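Local atomic coordinates of endo-1,4-beta-mannanase (Eisenia fetida, PDB entry 5Y6T), a protein that probably hydrolyses internal beta-1,4-mannosidic bonds of mannan polysaccharides, as a cold-adapted glycoside hydrolase of the GH5 family. Residues Leu280-Pro283 against Asn284-Asn288; Asp197-Met201 against Gln202-Ser206; Ser136-Gln139 against Thr140-Gln144. All blocks are in the same frame, centred on the assembly; numbering follows the deposited sequence. Where two conformers were deposited one is given.

Interaction 1: Leu280-Pro283 against Asn284-Asn288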
loop_
_atom_site.group_PDB
_atom_site.type_symbol
_atom_site.label_atom_id
_atom_site.label_comp_id
_atom_site.label_asym_id
_atom_site.label_seq_id
_atom_site.Cartn_x
_atom_site.Cartn_y
_atom_site.Cartn_z
ATOM N N LEU A 280 -4.015 -12.709 10.190
ATOM C CA LEU A 280 -3.055 -13.642 10.783
ATOM C C LEU A 280 -3.680 -14.801 11.579
ATOM O O LEU A 280 -2.968 -15.750 11.935
ATOM C CB LEU A 280 -2.089 -12.879 11.653
ATOM C CG LEU A 280 -1.037 -12.043 10.933
ATOM C CD1 LEU A 280 -0.280 -11.188 11.918
ATOM C CD2 LEU A 280 -0.046 -12.921 10.156
ATOM N N LEU A 281 -5.010 -14.814 11.681
ATOM C CA LEU A 281 -5.755 -15.875 12.393
ATOM C C LEU A 281 -6.664 -16.706 11.553
ATOM O O LEU A 281 -7.111 -17.797 11.979
ATOM C CB LEU A 281 -6.550 -15.268 13.549
ATOM C CG LEU A 281 -5.776 -15.035 14.866
ATOM C CD1 LEU A 281 -4.663 -14.040 14.728
ATOM C CD2 LEU A 281 -6.755 -14.636 15.967
ATOM N N VAL A 282 -7.051 -16.194 10.366
ATOM C CA VAL A 282 -7.943 -16.906 9.463
ATOM C C VAL A 282 -7.246 -17.053 8.129
ATOM O O VAL A 282 -6.409 -16.197 7.755
ATOM C CB VAL A 282 -9.290 -16.209 9.284
ATOM C CG1 VAL A 282 -9.984 -15.985 10.632
ATOM C CG2 VAL A 282 -9.154 -14.910 8.520
ATOM N N PRO A 283 -7.551 -18.117 7.401
ATOM C CA PRO A 283 -7.057 -18.262 6.026
ATOM C C PRO A 283 -7.744 -17.309 5.076
ATOM O O PRO A 283 -8.900 -16.947 5.277
ATOM C CB PRO A 283 -7.329 -19.704 5.696
ATOM C CG PRO A 283 -8.476 -20.077 6.559
ATOM C CD PRO A 283 -8.435 -19.239 7.797
ATOM N N ASN A 284 -7.004 -16.814 4.100
ATOM C CA ASN A 284 -7.483 -15.769 3.190
ATOM C C ASN A 284 -8.801 -16.238 2.467
ATOM O O ASN A 284 -9.651 -15.437 2.128
ATOM C CB ASN A 284 -6.436 -15.444 2.177
ATOM C CG ASN A 284 -6.882 -14.364 1.244
ATOM O OD1 ASN A 284 -7.410 -13.354 1.678
ATOM N ND2 ASN A 284 -6.771 -14.603 -0.003
ATOM N N SER A 285 -8.925 -17.540 2.195
ATOM C CA SER A 285 -10.162 -18.012 1.544
ATOM C C SER A 285 -11.443 -17.673 2.290
ATOM O O SER A 285 -12.488 -17.438 1.649
ATOM C CB SER A 285 -10.095 -19.503 1.266
ATOM O OG SER A 285 -9.283 -19.754 0.138
ATOM N N GLN A 286 -11.393 -17.600 3.621
ATOM C CA GLN A 286 -12.594 -17.233 4.390
ATOM C C GLN A 286 -13.088 -15.845 4.119
ATOM O O GLN A 286 -14.252 -15.583 4.372
ATOM C CB GLN A 286 -12.380 -17.488 5.866
ATOM C CG GLN A 286 -12.337 -18.990 6.141
ATOM C CD GLN A 286 -12.128 -19.355 7.564
ATOM O OE1 GLN A 286 -12.042 -18.487 8.433
ATOM N NE2 GLN A 286 -12.043 -20.647 7.816
ATOM N N TYR A 287 -12.240 -14.957 3.593
ATOM C CA TYR A 287 -12.693 -13.653 3.214
ATOM C C TYR A 287 -13.518 -13.623 1.926
ATOM O O TYR A 287 -14.174 -12.585 1.613
ATOM C CB TYR A 287 -11.536 -12.652 3.090
ATOM C CG TYR A 287 -10.774 -12.396 4.350
ATOM C CD1 TYR A 287 -11.452 -12.004 5.492
ATOM C CD2 TYR A 287 -9.412 -12.496 4.389
ATOM C CE1 TYR A 287 -10.753 -11.748 6.684
ATOM C CE2 TYR A 287 -8.697 -12.207 5.536
ATOM C CZ TYR A 287 -9.365 -11.833 6.670
ATOM O OH TYR A 287 -8.614 -11.572 7.829
ATOM N N ASN A 288 -13.465 -14.709 1.161
ATOM C CA ASN A 288 -14.189 -14.883 -0.109
ATOM C C ASN A 288 -14.051 -13.655 -1.068
ATOM O O ASN A 288 -15.048 -12.985 -1.462
ATOM C CB ASN A 288 -15.675 -15.168 0.126
ATOM C CG ASN A 288 -16.296 -15.713 -1.133
ATOM O OD1 ASN A 288 -15.589 -16.274 -1.967
ATOM N ND2 ASN A 288 -17.558 -15.407 -1.338
#

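Interaction 2: Asp197-Met201 against Gln202-Ser206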
loop_
_atom_site.group_PDB
_atom_site.type_symbol
_atom_site.label_atom_id
_atom_site.label_comp_id
_atom_site.label_asym_id
_atom_site.label_seq_id
_atom_site.Cartn_x
_atom_site.Cartn_y
_atom_site.Cartn_z
ATOM N N ASP A 197 -9.490 11.825 11.204
ATOM C CA ASP A 197 -10.423 12.794 10.641
ATOM C C ASP A 197 -11.739 12.021 10.439
ATOM O O ASP A 197 -11.812 10.837 10.803
ATOM C CB ASP A 197 -9.903 13.431 9.351
ATOM C CG ASP A 197 -9.793 14.945 9.409
ATOM O OD1 ASP A 197 -10.256 15.571 10.384
ATOM O OD2 ASP A 197 -9.209 15.505 8.462
ATOM N N SER A 198 -12.730 12.714 9.906
ATOM C CA SER A 198 -14.116 12.231 9.750
ATOM C C SER A 198 -14.638 12.576 8.364
ATOM O O SER A 198 -15.679 13.231 8.206
ATOM C CB SER A 198 -15.049 12.862 10.801
ATOM O OG SER A 198 -14.495 12.786 12.093
ATOM N N ILE A 199 -13.936 12.141 7.349
ATOM C CA ILE A 199 -14.320 12.407 5.974
ATOM C C ILE A 199 -15.273 11.302 5.567
ATOM O O ILE A 199 -15.041 10.137 5.888
ATOM C CB ILE A 199 -13.052 12.382 5.091
ATOM C CG1 ILE A 199 -12.083 13.488 5.522
ATOM C CG2 ILE A 199 -13.384 12.593 3.586
ATOM C CD1 ILE A 199 -10.758 13.498 4.773
ATOM N N PRO A 200 -16.316 11.642 4.820
ATOM C CA PRO A 200 -17.223 10.584 4.355
ATOM C C PRO A 200 -16.542 9.529 3.558
ATOM O O PRO A 200 -15.758 9.849 2.656
ATOM C CB PRO A 200 -18.206 11.339 3.472
ATOM C CG PRO A 200 -18.214 12.744 4.007
ATOM C CD PRO A 200 -16.775 12.986 4.386
ATOM N N MET A 201 -16.960 8.287 3.744
ATOM C CA MET A 201 -16.443 7.192 2.948
ATOM C C MET A 201 -16.547 7.394 1.455
ATOM O O MET A 201 -15.575 7.128 0.705
ATOM C CB MET A 201 -17.121 5.868 3.373
ATOM C CG MET A 201 -16.616 4.674 2.555
ATOM S SD MET A 201 -14.878 4.280 2.737
ATOM C CE MET A 201 -14.903 3.373 4.277
ATOM N N GLN A 202 -17.704 7.877 0.989
ATOM C CA GLN A 202 -17.859 8.149 -0.442
ATOM C C GLN A 202 -16.767 9.037 -1.016
ATOM O O GLN A 202 -16.318 8.774 -2.174
ATOM C CB GLN A 202 -19.218 8.740 -0.722
ATOM C CG GLN A 202 -19.458 9.000 -2.201
ATOM C CD GLN A 202 -19.070 10.358 -2.699
ATOM O OE1 GLN A 202 -19.090 11.362 -1.947
ATOM N NE2 GLN A 202 -18.735 10.417 -3.985
ATOM N N ARG A 203 -16.305 10.068 -0.256
ATOM C CA ARG A 203 -15.268 10.961 -0.768
ATOM C C ARG A 203 -13.896 10.262 -0.851
ATOM O O ARG A 203 -13.131 10.491 -1.799
ATOM C CB ARG A 203 -15.197 12.240 0.061
ATOM C CG ARG A 203 -16.458 13.084 -0.014
ATOM C CD ARG A 203 -16.187 14.438 0.609
ATOM N NE ARG A 203 -17.285 15.414 0.504
ATOM C CZ ARG A 203 -17.480 16.233 -0.540
ATOM N NH1 ARG A 203 -16.699 16.192 -1.610
ATOM N NH2 ARG A 203 -18.449 17.124 -0.493
ATOM N N LEU A 204 -13.623 9.368 0.120
ATOM C CA LEU A 204 -12.379 8.584 0.121
ATOM C C LEU A 204 -12.351 7.621 -1.041
ATOM O O LEU A 204 -11.342 7.527 -1.779
ATOM C CB LEU A 204 -12.172 7.854 1.428
ATOM C CG LEU A 204 -12.049 8.815 2.630
ATOM C CD1 LEU A 204 -11.998 8.018 3.934
ATOM C CD2 LEU A 204 -10.826 9.724 2.534
ATOM N N GLN A 205 -13.455 6.890 -1.196
ATOM C CA GLN A 205 -13.599 6.032 -2.355
ATOM C C GLN A 205 -13.469 6.735 -3.681
ATOM O O GLN A 205 -12.854 6.201 -4.616
ATOM C CB GLN A 205 -14.914 5.239 -2.317
ATOM C CG GLN A 205 -15.023 4.223 -1.176
ATOM C CD GLN A 205 -16.480 3.845 -0.925
ATOM O OE1 GLN A 205 -17.396 4.709 -0.881
ATOM N NE2 GLN A 205 -16.707 2.578 -0.656
ATOM N N SER A 206 -14.148 7.879 -3.821
ATOM C CA SER A 206 -14.038 8.670 -5.069
ATOM C C SER A 206 -12.585 9.057 -5.359
ATOM O O SER A 206 -12.116 8.907 -6.467
ATOM C CB SER A 206 -14.987 9.879 -4.979
ATOM O OG SER A 206 -14.933 10.608 -6.206
#

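Interaction 3: Ser136-Gln139 against Thr140-Gln144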
loop_
_atom_site.group_PDB
_atom_site.type_symbol
_atom_site.label_atom_id
_atom_site.label_comp_id
_atom_site.label_asym_id
_atom_site.label_seq_id
_atom_site.Cartn_x
_atom_site.Cartn_y
_atom_site.Cartn_z
ATOM N N SER A 136 -11.922 19.649 -8.965
ATOM C CA SER A 136 -11.103 20.524 -9.843
ATOM C C SER A 136 -9.643 20.525 -9.394
ATOM O O SER A 136 -8.716 20.441 -10.221
ATOM C CB SER A 136 -11.703 21.953 -9.920
ATOM O OG SER A 136 -11.222 22.840 -8.919
ATOM N N LYS A 137 -9.438 20.568 -8.094
ATOM C CA LYS A 137 -8.073 20.475 -7.554
ATOM C C LYS A 137 -7.447 19.094 -7.695
ATOM O O LYS A 137 -6.290 18.968 -8.125
ATOM C CB LYS A 137 -8.036 20.960 -6.118
ATOM C CG LYS A 137 -8.302 22.443 -6.071
ATOM C CD LYS A 137 -8.381 23.027 -4.691
ATOM C CE LYS A 137 -8.554 24.592 -4.702
ATOM N NZ LYS A 137 -8.772 25.133 -3.289
ATOM N N LEU A 138 -8.231 18.053 -7.370
ATOM C CA LEU A 138 -7.787 16.683 -7.616
ATOM C C LEU A 138 -7.355 16.463 -9.042
ATOM O O LEU A 138 -6.329 15.824 -9.303
ATOM C CB LEU A 138 -8.913 15.698 -7.212
ATOM C CG LEU A 138 -8.559 14.229 -7.428
ATOM C CD1 LEU A 138 -7.292 13.872 -6.655
ATOM C CD2 LEU A 138 -9.812 13.428 -7.017
ATOM N N GLN A 139 -8.104 17.023 -10.000
ATOM C CA GLN A 139 -7.740 16.783 -11.386
ATOM C C GLN A 139 -6.353 17.414 -11.721
ATOM O O GLN A 139 -5.658 16.906 -12.563
ATOM C CB GLN A 139 -8.791 17.358 -12.349
ATOM C CG GLN A 139 -8.581 16.880 -13.771
ATOM C CD GLN A 139 -8.772 15.394 -13.965
ATOM O OE1 GLN A 139 -9.603 14.723 -13.271
ATOM N NE2 GLN A 139 -7.935 14.817 -14.834
ATOM N N THR A 140 -5.987 18.540 -11.082
ATOM C CA THR A 140 -4.672 19.111 -11.248
ATOM C C THR A 140 -3.562 18.240 -10.648
ATOM O O THR A 140 -2.487 18.050 -11.220
ATOM C CB THR A 140 -4.619 20.590 -10.771
ATOM O OG1 THR A 140 -4.725 20.684 -9.319
ATOM C CG2 THR A 140 -5.621 21.412 -11.571
ATOM N N TYR A 141 -3.813 17.668 -9.480
ATOM C CA TYR A 141 -2.939 16.590 -8.965
ATOM C C TYR A 141 -2.732 15.505 -9.986
ATOM O O TYR A 141 -1.584 15.086 -10.312
ATOM C CB TYR A 141 -3.410 16.002 -7.595
ATOM C CG TYR A 141 -2.450 14.918 -7.152
ATOM C CD1 TYR A 141 -1.175 15.233 -6.740
ATOM C CD2 TYR A 141 -2.808 13.550 -7.187
ATOM C CE1 TYR A 141 -0.264 14.228 -6.463
ATOM C CE2 TYR A 141 -1.926 12.576 -6.908
ATOM C CZ TYR A 141 -0.654 12.905 -6.503
ATOM O OH TYR A 141 0.295 11.923 -6.249
ATOM N N ILE A 142 -3.845 15.006 -10.520
ATOM C CA ILE A 142 -3.766 13.923 -11.480
ATOM C C ILE A 142 -2.959 14.285 -12.735
ATOM O O ILE A 142 -2.095 13.541 -13.177
ATOM C CB ILE A 142 -5.207 13.455 -11.859
ATOM C CG1 ILE A 142 -5.794 12.665 -10.674
ATOM C CG2 ILE A 142 -5.226 12.580 -13.046
ATOM C CD1 ILE A 142 -7.280 12.354 -10.739
ATOM N N ASP A 143 -3.204 15.458 -13.253
ATOM C CA ASP A 143 -2.702 15.823 -14.594
ATOM C C ASP A 143 -1.303 16.357 -14.502
ATOM O O ASP A 143 -0.497 16.086 -15.404
ATOM C CB ASP A 143 -3.555 16.937 -15.176
ATOM C CG ASP A 143 -4.908 16.468 -15.690
ATOM O OD1 ASP A 143 -5.161 15.244 -15.872
ATOM O OD2 ASP A 143 -5.717 17.394 -15.834
ATOM N N GLN A 144 -0.980 17.100 -13.421
ATOM C CA GLN A 144 0.293 17.813 -13.293
ATOM C C GLN A 144 1.351 17.043 -12.521
ATOM O O GLN A 144 2.538 17.286 -12.638
ATOM C CB GLN A 144 0.151 19.190 -12.630
ATOM C CG GLN A 144 -0.720 20.246 -13.320
ATOM C CD GLN A 144 -0.829 20.121 -14.804
ATOM O OE1 GLN A 144 -1.802 19.620 -15.312
ATOM N NE2 GLN A 144 0.151 20.630 -15.509
#

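Interaction 1: Leu280-Pro283 against Asn284-Asn288
Pro283 and Gln286 meet across a beta turn whose central residues, Asn284 and Ser285, both have helical backbone angles. The turn sits in the loop joining strands 262-266 and 293-297 of the (beta/alpha)8 barrel expected of a GH5 enzyme. Its backbone bond runs from Gln286 N to Pro283 O at 3.1 Å, with the donor well above the carbonyl plane. Two more bonds of the same spacing follow, Tyr287 N to Asn284 O and Asn288 N to Ser285 O, so the chain winds tightly here.

The side chain of Gln286 is what folds back. Its CG lies beside its own backbone N (chi1 -70°) and the chain is extended beyond it, which carries the amide at a slant over the proline ring: Gln286 CD comes 3.7 Å from Pro283 CD, and Gln286 NE2 is 3.8 Å from Pro283 CG. The contact is made of van der Waals touches between a polar amide and aliphatic carbons. Gln286 OE1 reaches further back along the chain, 3.7 Å from Val282 CB.

Val282 turns its CG2 methyl to Tyr287. The two side chains cross at about a right angle, with CG2 of Val282 sitting 3.6 Å from Tyr287 CZ, at the phenol end of the ring. The hydroxyl is held from outside the turn by Ser277 O, which fixes the end of the ring that the valine touches. On the backbone side, Val282 O is bonded by Tyr320 OH and Trp314 NE1, tying the turn to helix 308-317 and the loop after it. Asn284, whose OD1 accepts from Asn293 ND2 at the start of strand 293-297, brings that same OD1 to the edge of the Tyr287 ring, in its plane.

Interaction 2: Asp197-Met201 against Gln202-Ser206
Met201 and Gln205 face each other one turn apart at the start of helix 201-218, with Pro200 in the N-cap position just before it. The methionine has CG anti to its amide nitrogen, and then bends twice (chi2 63°, chi3 80°), which brings SD alongside the glutamine stem, 3.9 Å from Gln205 CG. Gln205 is built the other way: CG lies beside its own N and the chain runs on extended, and the two side chains cross obliquely. Gln205 OE1 comes 3.5 Å from Met201 CG. The backbone bond from Gln205 N to Met201 O, at 2.9 Å, is almost straight (176°) and is the first strong one of the helix.

The N-cap position is looser. Pro200 supplies no side-chain cap; its carbonyl oxygen serves two amides, Arg203 N at 3.0 Å and Leu204 N at 3.3 Å, and both bonds are weak.

Before Pro200, Ile199 turns its side chain toward the helix. Its CG2 branch is anti to the backbone N, and that sends the methyl across to Leu204, meeting CD2 at 4.0 Å with the side chains about at right angles. Tyr133 and Ile132 of helix 126-133 press on the same isoleucine, and its backbone pairs with Ile171 and Ser173.

The amide NE2 of Gln205 is hydrogen-bonded outside these residues, to Tyr243 O and Cys182 O, the latter residue being disulfide-bonded to Cys248. With Met201 the glutamine makes van der Waals contact only, carbon and sulfur against the stem and the amide. Two carbonyls thus fix how the buried amide is turned, and the twice-bent methionine packs against it without a directional bond.

Interaction 3: Ser136-Gln139 against Thr140-Gln144
Thr140 and Lys137 make the shortest hydrogen bond between the two segments. The threonine hydroxyl OG1, tucked between its own backbone N and carbonyl carbon (chi1 70°), donates to Lys137 O at 2.6 Å, in the carbonyl plane and on a lone pair. Such a bond, from a helical threonine hydroxyl to a carbonyl of the preceding turn, is common. Lys137 O also takes Tyr141 N, at 3.1 Å, so two donors grip it. The same OG1 accepts from Val86 N, which brings the hairpin strand 86-88 onto the helix. A valine in its place would probably leave Val86 N without that acceptor and Lys137 O with one donor fewer.

The packed side lies round Leu138, Tyr141 and Ile142. Leu138 CG meets Ile142 CD1 at 4.0 Å, and the backbone bond from Ile142 N to Leu138 O ties the same pair. Phe207, Gln211 and Ala214 of helix 201-218 cover them. Tyr141 leads inward instead, its ring meeting those of Trp118 and His71 and its OH hydrogen-bonded to His71 NE2.

Gln139 and Asp143, both exposed, form the solvent side. Gln139 bends at chi2, so NE2 reaches Asp143 OD1 at 3.0 Å, but the meeting is imperfect: the N-H...OD1 angle is only 135°, and NE2 meets OD1 from above the carboxylate plane, with amide and carboxylate planes 61° apart.

One buried face and one exposed face mark an amphipathic helix on the outside of a (beta/alpha)8 barrel, here between strands 112-119 and 159-163.

How the interactions relate
From the N terminus the order is interaction 3, then 2, then 1; they follow in series, and none nests within or crosses another. Interaction 3 lies wholly on helix 135-152, which follows strand 112-119. Interaction 2 closes the end of the long loop after strand 165-166 onto the start of helix 201-218. These two helices pack against each other, and the two contacts come within about 5 Å at their nearest atoms without touching. Interaction 1 tightens the later loop between strands 262-266 and 293-297. Its centre is about 37 Å from that of interaction 3, across the centre of the chain, and about 27 Å from that of interaction 2.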